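PDB 6ZZB: SAG family member (Sag19) from Eimeria tenella, which is a major surface antigen of the parasite whose precise role is unknown, though as a SAG family member it probably acts at the host-parasite interface. Local coordinates for residues V180-A194 and F207-F221. Sequence-based numbering, arbitrary orientation.
Sequences VAFLLSEKSKKVSCA and FCYFIDPLRKEDKPF
Cys193 and Cys208 face each other as a non-hydrogen-bonded antiparallel pair, and their SG atoms, 2.1 Å apart, form a disulfide that cross-links strands 190-194 and 207-211. Backbone bonds join the flanking pairs Ser192-Tyr209 and Ala194-Phe207 in both directions. At the other end, Lys189 N and Lys190 N both donate to Ile211 O, making a classic beta bulge.

Apolar packing continues on the disulfide's face of the sheet. The Phe210 ring is sandwiched: Val191 CG2 sits over the centre of one face, 3.7 Å from its centroid, while Phe182 CB covers the opposite face, 4.1 Å from that centroid. Val191 carries CG2 anti to its backbone N (chi1 65° for CG1), which lays this methyl on the ring; a flat aromatic suits a place between strand and helix. Leu214 CB lies over a face of Phe182, and Leu214 CD1 reaches Ala181 CB at 3.5 Å, where a small side chain permits close approach. Leu184 CB meets the edge of Phe221.

Long, flexible lysines tie the loops together. Lys187, bent at chi3 (71°), brings NZ to Asp218 OD2 at 2.6 Å on the syn side and also to Pro213 O; Arg215 N grips OD2 from the opposite face of the carboxylate, steadying the type II turn 215-218. Lys189 NZ bridges to Asp212 OD2 from above its carboxylate plane and bonds Lys187 O, which Asp212 N reaches from the other face. Buried Ser188 OG donates to Phe182 O, and one water links both Ser185 OG and Ser188 OG to Asp212 O.

With helix 50-61 beside Leu183 and Val191, and helix 77-86 beside Ser192 and Tyr209, this is a disulfide-linked, bulged beta hairpin within the helix-flanked sheet of SAG19.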
loop_
_atom_site.group_PDB
_atom_site.type_symbol
_atom_site.label_atom_id
_atom_site.label_comp_id
_atom_site.label_asym_id
_atom_site.label_seq_id
_atom_site.Cartn_x
_atom_site.Cartn_y
_atom_site.Cartn_z
ATOM N N VAL A 180 3.040 6.206 -2.194
ATOM C CA VAL A 180 3.083 6.844 -3.525
ATOM C C VAL A 180 4.027 6.071 -4.446
ATOM O O VAL A 180 3.712 5.961 -5.641
ATOM C CB VAL A 180 3.526 8.312 -3.389
ATOM C CG1 VAL A 180 3.924 8.916 -4.718
ATOM C CG2 VAL A 180 2.435 9.081 -2.714
ATOM N N ALA A 181 5.135 5.570 -3.941
ATOM C CA ALA A 181 6.056 4.764 -4.775
ATOM C C ALA A 181 5.316 3.560 -5.346
ATOM O O ALA A 181 5.448 3.307 -6.532
ATOM C CB ALA A 181 7.268 4.394 -3.973
ATOM N N PHE A 182 4.493 2.894 -4.544
ATOM C CA PHE A 182 3.747 1.720 -5.066
ATOM C C PHE A 182 2.673 2.191 -6.031
ATOM O O PHE A 182 2.499 1.596 -7.102
ATOM C CB PHE A 182 3.112 0.921 -3.933
ATOM C CG PHE A 182 4.072 0.041 -3.213
ATOM C CD1 PHE A 182 4.315 -1.246 -3.671
ATOM C CD2 PHE A 182 4.761 0.492 -2.103
ATOM C CE1 PHE A 182 5.200 -2.068 -3.006
ATOM C CE2 PHE A 182 5.669 -0.328 -1.453
ATOM C CZ PHE A 182 5.917 -1.600 -1.932
ATOM N N LEU A 183 1.947 3.236 -5.688
ATOM C CA LEU A 183 0.842 3.737 -6.524
ATOM C C LEU A 183 1.361 4.100 -7.915
ATOM O O LEU A 183 0.625 3.902 -8.897
ATOM C CB LEU A 183 0.188 4.968 -5.903
ATOM C CG LEU A 183 -0.719 4.695 -4.715
ATOM C CD1 LEU A 183 -0.994 5.964 -3.939
ATOM C CD2 LEU A 183 -2.027 4.073 -5.182
ATOM N N LEU A 184 2.528 4.711 -7.975
ATOM C CA LEU A 184 3.079 5.282 -9.234
ATOM C C LEU A 184 4.190 4.411 -9.798
ATOM O O LEU A 184 4.956 4.915 -10.674
ATOM C CB LEU A 184 3.596 6.692 -8.947
ATOM C CG LEU A 184 2.531 7.680 -8.515
ATOM C CD1 LEU A 184 3.151 9.064 -8.405
ATOM C CD2 LEU A 184 1.354 7.733 -9.464
ATOM N N SER A 185 4.314 3.172 -9.369
ATOM C CA SER A 185 5.392 2.268 -9.836
ATOM C C SER A 185 5.100 1.807 -11.279
ATOM O O SER A 185 3.986 1.352 -11.561
ATOM C CB SER A 185 5.505 1.092 -8.925
ATOM O OG SER A 185 6.434 0.148 -9.442
ATOM N N GLU A 186 6.098 1.932 -12.152
ATOM C CA GLU A 186 6.113 1.269 -13.480
ATOM C C GLU A 186 6.131 -0.250 -13.304
ATOM O O GLU A 186 5.671 -0.923 -14.189
ATOM C CB GLU A 186 7.336 1.737 -14.279
ATOM C CG GLU A 186 7.092 3.017 -15.040
ATOM C CD GLU A 186 6.566 2.812 -16.449
ATOM O OE1 GLU A 186 6.160 1.668 -16.785
ATOM O OE2 GLU A 186 6.577 3.793 -17.215
ATOM N N LYS A 187 6.587 -0.778 -12.169
ATOM C CA LYS A 187 6.533 -2.250 -11.919
ATOM C C LYS A 187 5.097 -2.680 -11.574
ATOM O O LYS A 187 4.841 -3.881 -11.671
ATOM C CB LYS A 187 7.416 -2.718 -10.765
ATOM C CG LYS A 187 8.910 -2.568 -10.957
ATOM C CD LYS A 187 9.671 -2.949 -9.719
ATOM C CE LYS A 187 9.619 -4.438 -9.505
ATOM N NZ LYS A 187 10.664 -4.912 -8.575
ATOM N N SER A 188 4.222 -1.772 -11.139
ATOM C CA SER A 188 2.813 -2.114 -10.773
ATOM C C SER A 188 2.018 -2.364 -12.074
ATOM O O SER A 188 1.950 -1.456 -12.932
ATOM C CB SER A 188 2.184 -1.038 -9.892
ATOM O OG SER A 188 2.885 -0.925 -8.631
ATOM N N LYS A 189 1.438 -3.561 -12.249
ATOM C CA LYS A 189 0.500 -3.915 -13.350
ATOM C C LYS A 189 -0.895 -4.316 -12.814
ATOM O O LYS A 189 -1.933 -4.121 -13.476
ATOM C CB LYS A 189 1.097 -5.060 -14.166
ATOM C CG LYS A 189 2.488 -4.795 -14.749
ATOM C CD LYS A 189 3.299 -6.063 -14.963
ATOM C CE LYS A 189 4.795 -5.825 -15.048
ATOM N NZ LYS A 189 5.408 -5.698 -13.700
ATOM N N LYS A 190 -0.926 -4.882 -11.601
ATOM C CA LYS A 190 -2.191 -5.341 -10.990
ATOM C C LYS A 190 -2.168 -4.977 -9.513
ATOM O O LYS A 190 -1.055 -4.814 -8.969
ATOM C CB LYS A 190 -2.351 -6.858 -11.136
ATOM C CG LYS A 190 -2.141 -7.383 -12.550
ATOM C CD LYS A 190 -2.516 -8.825 -12.676
ATOM C CE LYS A 190 -2.117 -9.395 -14.017
ATOM N NZ LYS A 190 -2.814 -10.667 -14.249
ATOM N N VAL A 191 -3.341 -4.920 -8.921
ATOM C CA VAL A 191 -3.464 -4.583 -7.482
ATOM C C VAL A 191 -4.625 -5.339 -6.861
ATOM O O VAL A 191 -5.644 -5.552 -7.505
ATOM C CB VAL A 191 -3.561 -3.063 -7.297
ATOM C CG1 VAL A 191 -4.829 -2.488 -7.905
ATOM C CG2 VAL A 191 -3.444 -2.647 -5.830
ATOM N N SER A 192 -4.438 -5.770 -5.619
ATOM C CA SER A 192 -5.504 -6.327 -4.777
ATOM C C SER A 192 -5.551 -5.552 -3.467
ATOM O O SER A 192 -4.522 -5.520 -2.782
ATOM C CB SER A 192 -5.263 -7.782 -4.527
ATOM O OG SER A 192 -6.300 -8.308 -3.699
ATOM N N CYS A 193 -6.688 -4.971 -3.144
ATOM C CA CYS A 193 -6.841 -4.165 -1.920
ATOM C C CYS A 193 -7.825 -4.839 -0.976
ATOM O O CYS A 193 -8.791 -5.469 -1.418
ATOM C CB CYS A 193 -7.381 -2.786 -2.236
ATOM S SG CYS A 193 -6.289 -1.750 -3.263
ATOM N N ALA A 194 -7.602 -4.682 0.320
ATOM C CA ALA A 194 -8.526 -5.183 1.334
ATOM C C ALA A 194 -8.401 -4.328 2.573
ATOM O O ALA A 194 -7.330 -3.716 2.801
ATOM C CB ALA A 194 -8.250 -6.630 1.652
ATOM N N PHE A 207 -4.845 -2.386 3.098
ATOM C CA PHE A 207 -3.620 -2.888 2.457
ATOM C C PHE A 207 -3.912 -3.123 0.996
ATOM O O PHE A 207 -4.882 -3.823 0.685
ATOM C CB PHE A 207 -3.150 -4.175 3.114
ATOM C CG PHE A 207 -1.896 -4.734 2.510
ATOM C CD1 PHE A 207 -0.698 -4.088 2.749
ATOM C CD2 PHE A 207 -1.896 -5.876 1.720
ATOM C CE1 PHE A 207 0.478 -4.576 2.195
ATOM C CE2 PHE A 207 -0.716 -6.320 1.141
ATOM C CZ PHE A 207 0.452 -5.681 1.400
ATOM N N CYS A 208 -3.070 -2.609 0.122
ATOM C CA CYS A 208 -3.134 -2.924 -1.318
ATOM C C CYS A 208 -1.814 -3.546 -1.741
ATOM O O CYS A 208 -0.750 -2.927 -1.573
ATOM C CB CYS A 208 -3.405 -1.692 -2.151
ATOM S SG CYS A 208 -4.972 -0.848 -1.871
ATOM N N TYR A 209 -1.890 -4.734 -2.322
ATOM C CA TYR A 209 -0.731 -5.462 -2.837
ATOM C C TYR A 209 -0.638 -5.239 -4.337
ATOM O O TYR A 209 -1.615 -5.512 -5.053
ATOM C CB TYR A 209 -0.826 -6.964 -2.548
ATOM C CG TYR A 209 0.442 -7.668 -2.927
ATOM C CD1 TYR A 209 1.534 -7.590 -2.095
ATOM C CD2 TYR A 209 0.603 -8.355 -4.114
ATOM C CE1 TYR A 209 2.748 -8.136 -2.430
ATOM C CE2 TYR A 209 1.794 -8.952 -4.444
ATOM C CZ TYR A 209 2.872 -8.868 -3.587
ATOM O OH TYR A 209 4.061 -9.460 -3.877
ATOM N N PHE A 210 0.510 -4.757 -4.788
ATOM C CA PHE A 210 0.792 -4.502 -6.208
ATOM C C PHE A 210 1.683 -5.613 -6.751
ATOM O O PHE A 210 2.669 -5.976 -6.134
ATOM C CB PHE A 210 1.476 -3.148 -6.369
ATOM C CG PHE A 210 0.616 -1.989 -5.937
ATOM C CD1 PHE A 210 0.485 -1.651 -4.589
ATOM C CD2 PHE A 210 -0.080 -1.224 -6.859
ATOM C CE1 PHE A 210 -0.317 -0.606 -4.185
ATOM C CE2 PHE A 210 -0.871 -0.158 -6.452
ATOM C CZ PHE A 210 -0.994 0.156 -5.118
ATOM N N ILE A 211 1.314 -6.125 -7.932
ATOM C CA ILE A 211 2.134 -7.082 -8.703
ATOM C C ILE A 211 2.687 -6.282 -9.870
ATOM O O ILE A 211 1.882 -5.749 -10.635
ATOM C CB ILE A 211 1.295 -8.284 -9.157
ATOM C CG1 ILE A 211 0.596 -8.966 -7.984
ATOM C CG2 ILE A 211 2.157 -9.252 -9.975
ATOM C CD1 ILE A 211 -0.218 -10.176 -8.394
ATOM N N ASP A 212 4.022 -6.152 -9.994
ATOM C CA ASP A 212 5.073 -6.690 -9.156
ATOM C C ASP A 212 5.407 -5.698 -8.059
ATOM O O ASP A 212 5.308 -4.501 -8.288
ATOM C CB ASP A 212 6.342 -6.912 -9.987
ATOM C CG ASP A 212 6.164 -8.009 -11.011
ATOM O OD1 ASP A 212 5.649 -9.072 -10.640
ATOM O OD2 ASP A 212 6.586 -7.777 -12.158
ATOM N N PRO A 213 5.759 -6.150 -6.850
ATOM C CA PRO A 213 6.065 -5.236 -5.760
ATOM C C PRO A 213 7.386 -4.500 -5.941
ATOM O O PRO A 213 8.366 -5.101 -6.389
ATOM C CB PRO A 213 6.139 -6.146 -4.528
ATOM C CG PRO A 213 6.539 -7.504 -5.088
ATOM C CD PRO A 213 5.836 -7.558 -6.432
ATOM N N LEU A 214 7.438 -3.260 -5.479
ATOM C CA LEU A 214 8.734 -2.604 -5.242
ATOM C C LEU A 214 9.505 -3.378 -4.192
ATOM O O LEU A 214 8.927 -3.801 -3.176
ATOM C CB LEU A 214 8.547 -1.170 -4.750
ATOM C CG LEU A 214 8.133 -0.184 -5.808
ATOM C CD1 LEU A 214 7.764 1.125 -5.121
ATOM C CD2 LEU A 214 9.251 0.015 -6.826
ATOM N N ARG A 215 10.811 -3.505 -4.389
ATOM C CA ARG A 215 11.708 -4.169 -3.426
ATOM C C ARG A 215 12.904 -3.263 -3.135
ATOM O O ARG A 215 13.187 -2.392 -3.944
ATOM C CB ARG A 215 12.089 -5.542 -3.986
ATOM C CG ARG A 215 10.868 -6.427 -4.199
ATOM C CD ARG A 215 11.245 -7.816 -4.630
ATOM N NE ARG A 215 12.019 -8.474 -3.578
ATOM C CZ ARG A 215 12.832 -9.502 -3.769
ATOM N NH1 ARG A 215 12.986 -10.024 -4.976
ATOM N NH2 ARG A 215 13.480 -10.015 -2.740
ATOM N N LYS A 216 13.583 -3.531 -2.034
ATOM C CA LYS A 216 14.784 -2.782 -1.620
ATOM C C LYS A 216 15.723 -2.701 -2.818
ATOM O O LYS A 216 15.946 -3.736 -3.498
ATOM C CB LYS A 216 15.430 -3.420 -0.394
ATOM C CG LYS A 216 16.336 -2.486 0.379
ATOM C CD LYS A 216 17.149 -3.207 1.403
ATOM C CE LYS A 216 18.166 -2.309 2.062
ATOM N NZ LYS A 216 18.605 -2.907 3.339
ATOM N N GLU A 217 16.218 -1.481 -3.064
ATOM C CA GLU A 217 17.177 -1.082 -4.139
ATOM C C GLU A 217 16.520 -0.900 -5.515
ATOM O O GLU A 217 17.200 -0.347 -6.373
ATOM C CB GLU A 217 18.412 -1.989 -4.201
ATOM C CG GLU A 217 19.318 -1.820 -3.002
ATOM C CD GLU A 217 20.765 -2.224 -3.224
ATOM O OE1 GLU A 217 21.365 -1.764 -4.217
ATOM O OE2 GLU A 217 21.293 -2.988 -2.396
ATOM N N ASP A 218 15.229 -1.188 -5.732
ATOM C CA ASP A 218 14.548 -0.729 -6.965
ATOM C C ASP A 218 14.609 0.800 -7.030
ATOM O O ASP A 218 14.473 1.445 -5.969
ATOM C CB ASP A 218 13.079 -1.143 -7.017
ATOM C CG ASP A 218 12.871 -2.631 -7.214
ATOM O OD1 ASP A 218 13.863 -3.330 -7.517
ATOM O OD2 ASP A 218 11.728 -3.081 -7.070
ATOM N N LYS A 219 14.766 1.339 -8.232
ATOM C CA LYS A 219 14.608 2.785 -8.500
ATOM C C LYS A 219 13.133 3.018 -8.781
ATOM O O LYS A 219 12.590 2.562 -9.772
ATOM C CB LYS A 219 15.530 3.175 -9.651
ATOM C CG LYS A 219 17.005 3.071 -9.280
ATOM C CD LYS A 219 17.927 3.821 -10.184
ATOM C CE LYS A 219 19.358 3.766 -9.697
ATOM N NZ LYS A 219 20.292 4.203 -10.761
ATOM N N PRO A 220 12.385 3.630 -7.848
ATOM C CA PRO A 220 10.942 3.733 -8.030
ATOM C C PRO A 220 10.443 4.637 -9.162
ATOM O O PRO A 220 9.405 4.372 -9.684
ATOM C CB PRO A 220 10.475 4.255 -6.658
ATOM C CG PRO A 220 11.671 5.006 -6.148
ATOM C CD PRO A 220 12.850 4.146 -6.555
ATOM N N PHE A 221 11.238 5.626 -9.572
ATOM C CA PHE A 221 10.836 6.608 -10.605
ATOM C C PHE A 221 11.967 6.839 -11.611
ATOM O O PHE A 221 13.104 7.035 -11.194
ATOM C CB PHE A 221 10.490 7.949 -9.962
ATOM C CG PHE A 221 9.490 7.860 -8.841
ATOM C CD1 PHE A 221 8.166 7.529 -9.074
ATOM C CD2 PHE A 221 9.895 8.079 -7.547
ATOM C CE1 PHE A 221 7.277 7.446 -8.014
ATOM C CE2 PHE A 221 9.005 8.001 -6.496
ATOM C CZ PHE A 221 7.700 7.692 -6.739
HETATM O O HOH W 1 7.760 2.953 -7.824
HETATM O O HOH W 2 7.400 4.498 -11.497
HETATM O O HOH W 3 5.401 -1.760 -7.679
HETATM O O HOH W 4 9.317 -7.284 -7.772
#